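Local coordinates for bifunctional protein FolD (PDB 6V6Y) that probably oxidises 5,10-methylenetetrahydrofolate with NADP+ to the methenyl form, then hydrolyses that to 10-formyltetrahydrofolate, at residues Leu26-Ser31 with Glu271-Arg276; Arg33-Gly38 with Glu77-Leu82. One frame throughout, in Å; residues are numbered along the deposited sequence.

Contact 1 (Leu26-Ser31 with Glu271-Arg276); sequences LSFTPS and EAALLR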
loop_
_atom_site.group_PDB
_atom_site.type_symbol
_atom_site.label_atom_id
_atom_site.label_comp_id
_atom_site.label_asym_id
_atom_site.label_seq_id
_atom_site.Cartn_x
_atom_site.Cartn_y
_atom_site.Cartn_z
ATOM N N LEU A 26 -30.148 -14.710 -6.487
ATOM C CA LEU A 26 -30.185 -13.322 -6.915
ATOM C C LEU A 26 -31.251 -13.143 -7.985
ATOM O O LEU A 26 -31.461 -14.021 -8.833
ATOM C CB LEU A 26 -28.819 -12.869 -7.445
ATOM C CG LEU A 26 -27.790 -12.552 -6.361
ATOM C CD1 LEU A 26 -26.509 -12.013 -6.967
ATOM C CD2 LEU A 26 -28.363 -11.574 -5.350
ATOM N N SER A 27 -31.936 -12.003 -7.918
ATOM C CA SER A 27 -32.893 -11.641 -8.954
ATOM C C SER A 27 -32.192 -11.436 -10.290
ATOM O O SER A 27 -32.516 -12.091 -11.292
ATOM C CB SER A 27 -33.642 -10.374 -8.534
ATOM O OG SER A 27 -33.999 -9.595 -9.661
ATOM N N PHE A 28 -31.200 -10.544 -10.304
ATOM C CA PHE A 28 -30.543 -10.036 -11.497
ATOM C C PHE A 28 -29.355 -10.905 -11.915
ATOM O O PHE A 28 -29.050 -11.947 -11.322
ATOM C CB PHE A 28 -30.065 -8.609 -11.250
ATOM C CG PHE A 28 -28.895 -8.520 -10.292
ATOM C CD1 PHE A 28 -29.077 -8.700 -8.926
ATOM C CD2 PHE A 28 -27.612 -8.256 -10.761
ATOM C CE1 PHE A 28 -28.002 -8.614 -8.045
ATOM C CE2 PHE A 28 -26.537 -8.167 -9.889
ATOM C CZ PHE A 28 -26.732 -8.347 -8.532
ATOM N N THR A 29 -28.667 -10.445 -12.959
ATOM C CA THR A 29 -27.406 -11.015 -13.394
ATOM C C THR A 29 -26.371 -9.901 -13.538
ATOM O O THR A 29 -26.715 -8.780 -13.949
ATOM C CB THR A 29 -27.594 -11.789 -14.713
ATOM O OG1 THR A 29 -26.432 -12.586 -14.989
ATOM C CG2 THR A 29 -27.858 -10.855 -15.866
ATOM N N PRO A 30 -25.113 -10.150 -13.155
ATOM C CA PRO A 30 -24.098 -9.093 -13.252
ATOM C C PRO A 30 -23.748 -8.809 -14.701
ATOM O O PRO A 30 -23.846 -9.677 -15.578
ATOM C CB PRO A 30 -22.892 -9.663 -12.488
ATOM C CG PRO A 30 -23.389 -10.888 -11.780
ATOM C CD PRO A 30 -24.563 -11.386 -12.577
ATOM N N SER A 31 -23.329 -7.569 -14.942
ATOM C CA SER A 31 -23.062 -7.082 -16.288
ATOM C C SER A 31 -21.655 -6.497 -16.329
ATOM O O SER A 31 -21.346 -5.563 -15.580
ATOM C CB SER A 31 -24.109 -6.038 -16.694
ATOM O OG SER A 31 -23.774 -5.410 -17.919
ATOM N N GLU A 271 -19.195 -8.920 -6.983
ATOM C CA GLU A 271 -19.082 -8.073 -5.801
ATOM C C GLU A 271 -19.457 -6.636 -6.122
ATOM O O GLU A 271 -20.198 -5.997 -5.368
ATOM C CB GLU A 271 -17.662 -8.143 -5.239
ATOM C CG GLU A 271 -17.417 -9.356 -4.371
ATOM C CD GLU A 271 -18.057 -9.205 -3.014
ATOM O OE1 GLU A 271 -18.484 -10.237 -2.444
ATOM O OE2 GLU A 271 -18.136 -8.046 -2.527
ATOM N N ALA A 272 -18.941 -6.109 -7.237
ATOM C CA ALA A 272 -19.275 -4.750 -7.652
ATOM C C ALA A 272 -20.779 -4.582 -7.807
ATOM O O ALA A 272 -21.340 -3.564 -7.389
ATOM C CB ALA A 272 -18.560 -4.407 -8.962
ATOM N N ALA A 273 -21.445 -5.581 -8.397
ATOM C CA ALA A 273 -22.896 -5.530 -8.562
ATOM C C ALA A 273 -23.606 -5.409 -7.217
ATOM O O ALA A 273 -24.479 -4.551 -7.038
ATOM C CB ALA A 273 -23.381 -6.771 -9.314
ATOM N N LEU A 274 -23.239 -6.265 -6.254
ATOM C CA LEU A 274 -23.918 -6.278 -4.960
ATOM C C LEU A 274 -23.568 -5.055 -4.117
ATOM O O LEU A 274 -24.362 -4.648 -3.263
ATOM C CB LEU A 274 -23.577 -7.570 -4.212
ATOM C CG LEU A 274 -23.770 -8.875 -4.994
ATOM C CD1 LEU A 274 -23.541 -10.113 -4.135
ATOM C CD2 LEU A 274 -25.150 -8.915 -5.595
ATOM N N LEU A 275 -22.399 -4.449 -4.342
ATOM C CA LEU A 275 -22.032 -3.250 -3.592
ATOM C C LEU A 275 -22.914 -2.061 -3.969
ATOM O O LEU A 275 -23.227 -1.222 -3.116
ATOM C CB LEU A 275 -20.553 -2.920 -3.812
ATOM C CG LEU A 275 -19.568 -3.340 -2.712
ATOM C CD1 LEU A 275 -19.828 -4.776 -2.235
ATOM C CD2 LEU A 275 -18.125 -3.175 -3.182
ATOM N N ARG A 276 -23.320 -1.964 -5.239
ATOM C CA ARG A 276 -24.308 -0.966 -5.645
ATOM C C ARG A 276 -25.691 -1.365 -5.131
ATOM O O ARG A 276 -26.226 -0.744 -4.204
ATOM C CB ARG A 276 -24.331 -0.810 -7.167
ATOM C CG ARG A 276 -23.266 0.112 -7.750
ATOM C CD ARG A 276 -23.097 -0.171 -9.246
ATOM N NE ARG A 276 -24.232 0.317 -10.022
ATOM C CZ ARG A 276 -25.023 -0.424 -10.803
ATOM N NH1 ARG A 276 -24.831 -1.730 -10.951
ATOM N NH2 ARG A 276 -26.025 0.160 -11.445
#

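Contact 2 (Arg33-Gly38 with Glu77-Leu82); sequences RVIRLG and ERIAAL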
loop_
_atom_site.group_PDB
_atom_site.type_symbol
_atom_site.label_atom_id
_atom_site.label_comp_id
_atom_site.label_asym_id
_atom_site.label_seq_id
_atom_site.Cartn_x
_atom_site.Cartn_y
_atom_site.Cartn_z
ATOM N N ARG A 33 -18.533 -4.786 -18.661
ATOM C CA ARG A 33 -18.082 -4.130 -19.880
ATOM C C ARG A 33 -16.564 -4.134 -19.921
ATOM O O ARG A 33 -15.914 -3.651 -18.990
ATOM C CB ARG A 33 -18.571 -2.688 -19.964
ATOM C CG ARG A 33 -20.001 -2.544 -20.282
ATOM C CD ARG A 33 -20.382 -3.207 -21.589
ATOM N NE ARG A 33 -21.822 -3.385 -21.577
ATOM C CZ ARG A 33 -22.676 -2.448 -21.971
ATOM N NH1 ARG A 33 -22.208 -1.292 -22.441
ATOM N NH2 ARG A 33 -23.987 -2.671 -21.913
ATOM N N VAL A 34 -16.008 -4.634 -21.013
ATOM C CA VAL A 34 -14.574 -4.661 -21.220
ATOM C C VAL A 34 -14.260 -3.788 -22.421
ATOM O O VAL A 34 -14.800 -4.008 -23.514
ATOM C CB VAL A 34 -14.063 -6.092 -21.423
ATOM C CG1 VAL A 34 -12.559 -6.074 -21.640
ATOM C CG2 VAL A 34 -14.438 -6.934 -20.217
ATOM N N ILE A 35 -13.385 -2.803 -22.219
ATOM C CA ILE A 35 -12.980 -1.851 -23.245
ATOM C C ILE A 35 -11.582 -2.216 -23.721
ATOM O O ILE A 35 -10.677 -2.416 -22.901
ATOM C CB ILE A 35 -12.998 -0.408 -22.708
ATOM C CG1 ILE A 35 -14.419 0.023 -22.337
ATOM C CG2 ILE A 35 -12.384 0.539 -23.721
ATOM C CD1 ILE A 35 -14.471 1.372 -21.614
ATOM N N ARG A 36 -11.398 -2.277 -25.040
ATOM C CA ARG A 36 -10.084 -2.499 -25.632
ATOM C C ARG A 36 -9.869 -1.495 -26.756
ATOM O O ARG A 36 -10.758 -1.291 -27.593
ATOM C CB ARG A 36 -9.932 -3.932 -26.164
ATOM C CG ARG A 36 -8.878 -4.054 -27.255
ATOM C CD ARG A 36 -8.477 -5.499 -27.555
ATOM N NE ARG A 36 -9.571 -6.312 -28.094
ATOM C CZ ARG A 36 -9.887 -6.432 -29.388
ATOM N NH1 ARG A 36 -9.217 -5.776 -30.325
ATOM N NH2 ARG A 36 -10.889 -7.222 -29.751
ATOM N N LEU A 37 -8.701 -0.855 -26.761
ATOM C CA LEU A 37 -8.272 0.003 -27.858
ATOM C C LEU A 37 -7.238 -0.752 -28.685
ATOM O O LEU A 37 -6.326 -1.365 -28.125
ATOM C CB LEU A 37 -7.693 1.321 -27.333
ATOM C CG LEU A 37 -8.718 2.452 -27.151
ATOM C CD1 LEU A 37 -9.681 2.153 -25.997
ATOM C CD2 LEU A 37 -8.059 3.815 -26.955
ATOM N N GLY A 38 -7.399 -0.739 -30.012
ATOM C CA GLY A 38 -6.403 -1.349 -30.881
ATOM C C GLY A 38 -6.510 -2.859 -30.935
ATOM O O GLY A 38 -7.470 -3.463 -30.449
ATOM N N GLU A 77 -15.171 10.025 -21.973
ATOM C CA GLU A 77 -16.611 10.181 -22.170
ATOM C C GLU A 77 -17.322 8.829 -22.095
ATOM O O GLU A 77 -18.345 8.684 -21.408
ATOM C CB GLU A 77 -16.880 10.867 -23.510
ATOM C CG GLU A 77 -18.237 11.553 -23.615
ATOM C CD GLU A 77 -18.522 12.061 -25.028
ATOM O OE1 GLU A 77 -19.671 11.886 -25.496
ATOM O OE2 GLU A 77 -17.596 12.630 -25.662
ATOM N N ARG A 78 -16.783 7.819 -22.784
ATOM C CA ARG A 78 -17.425 6.509 -22.767
ATOM C C ARG A 78 -17.501 5.954 -21.352
ATOM O O ARG A 78 -18.559 5.472 -20.922
ATOM C CB ARG A 78 -16.690 5.534 -23.672
ATOM C CG ARG A 78 -17.373 4.173 -23.739
ATOM C CD ARG A 78 -18.886 4.316 -23.999
ATOM N NE ARG A 78 -19.561 3.025 -24.188
ATOM C CZ ARG A 78 -20.886 2.888 -24.230
ATOM N NH1 ARG A 78 -21.659 3.959 -24.095
ATOM N NH2 ARG A 78 -21.443 1.692 -24.401
ATOM N N ILE A 79 -16.387 6.024 -20.612
ATOM C CA ILE A 79 -16.369 5.556 -19.226
ATOM C C ILE A 79 -17.400 6.297 -18.382
ATOM O O ILE A 79 -18.103 5.690 -17.563
ATOM C CB ILE A 79 -14.950 5.691 -18.634
ATOM C CG1 ILE A 79 -14.003 4.706 -19.319
ATOM C CG2 ILE A 79 -14.977 5.475 -17.120
ATOM C CD1 ILE A 79 -12.559 5.070 -19.189
ATOM N N ALA A 80 -17.502 7.623 -18.548
ATOM C CA ALA A 80 -18.507 8.373 -17.798
ATOM C C ALA A 80 -19.910 7.894 -18.150
ATOM O O ALA A 80 -20.760 7.722 -17.264
ATOM C CB ALA A 80 -18.371 9.870 -18.070
ATOM N N ALA A 81 -20.164 7.658 -19.439
ATOM C CA ALA A 81 -21.443 7.086 -19.855
ATOM C C ALA A 81 -21.696 5.749 -19.168
ATOM O O ALA A 81 -22.804 5.497 -18.679
ATOM C CB ALA A 81 -21.467 6.923 -21.374
ATOM N N LEU A 82 -20.669 4.882 -19.102
ATOM C CA LEU A 82 -20.837 3.584 -18.451
ATOM C C LEU A 82 -20.955 3.712 -16.934
ATOM O O LEU A 82 -21.658 2.911 -16.302
ATOM C CB LEU A 82 -19.681 2.653 -18.820
ATOM C CG LEU A 82 -19.493 2.290 -20.289
ATOM C CD1 LEU A 82 -18.254 1.411 -20.485
ATOM C CD2 LEU A 82 -20.745 1.600 -20.836
#

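Contact 1 (Leu26-Ser31 with Glu271-Arg276)
The last turns of the C-terminal helix 257-276 pack against the loop between helix 8-24 and strand 31-37, with L26, F28 and P30 of the loop meeting A273 and L274 of the helix. F28 carries much of the contact. Its CG sits between the backbone N and the carbonyl carbon (chi1 71°), and this points the ring at the helix, with its edge leading. The ring atom CZ of F28 touches CD2 of L274 at 3.4 Å, a close approach in the plane of the ring, while the adjacent CE2 of F28 lies 3.5 Å from CB of A273. The small alanine lets the ring edge come near the helix backbone, and the branched leucine sends a methyl out to the loop. That same methyl, CD2 of L274, also meets CD1 of L26 at 3.7 Å, the two leucines crossing obliquely. P30 closes the other end of the patch, its CB 4.3 Å from CB of A273. With F28 cut back to an alanine, a gap is likely to open between loop and helix, and the CD2 methyl of L274 and CB of A273 would lose their aromatic neighbour. Polar links flank the patch: R277 makes a cation-pi contact with F28, and D89 takes both a salt bridge from R276 and a hydrogen bond from the backbone N of S31. With no hydrogen bond joining the two segments directly, they are held together by shape and by the shielding of carbon from water, while the directional bonds run through neighbouring residues.

Contact 2 (Arg33-Gly38 with Glu77-Leu82)
R33 starts the contact on its aliphatic stem, with CB 4.1 Å from CD1 of L82, then bends at chi2 (-58°) so that its guanidinium reaches the helix side. There NH1 of R33 lies 3.6 Å from CD2 of L82 and 3.7 Å from NH2 of R78. The two guanidinium planes are 30° apart, and OE1 of E64 forms salt bridges with both, which probably offsets the like charges. CD2 of L82 also rests over the centre of the R78 guanidinium, 3.5 Å above its plane. V34 turns away, to V47 of helix 41-57. This alternation suits a central strand covered on both faces: in the beta-alpha-beta unit 60-66, 72-84, 90-93, the helix crosses over strand 31-37 and runs antiparallel to it, the axes of the two segments coming within 11.3 Å (177° between their directions). I35 faces that helix. CD1 of I35 meets CD1 of L82 tip to tip at 3.9 Å; it also lies 4.1 Å from CG1 of I79, which comes in at a slant. Branched aliphatic chains suit this buried layer between sheet and helix. R36 reaches forward along its own segment: NH1 of R36 gives a 2.9 Å hydrogen bond to O of G38, in the carbonyl plane, and a salt bridge to E39.

In the fold
Contact 2 falls within the span of chain between the two segments of contact 1. The loop 26-31 runs almost directly into 33-38, yet the centres of the contacts lie about 19 Å apart and the two share no other touch. Contact 1 joins the catalytic domain to the C-terminal helix 257-276, which belongs to the NAD(P)-binding part of the sequence, whereas contact 2 lies within the catalytic domain, packing a helix on its three-stranded parallel sheet. Their centres lie about 21 Å and 20 Å from the centre of the chain, both away from the NADP site. The 18 residues that line the NADP pocket are scattered between 138 and 261, which takes in the start of helix 257-276, the end opposite contact 1.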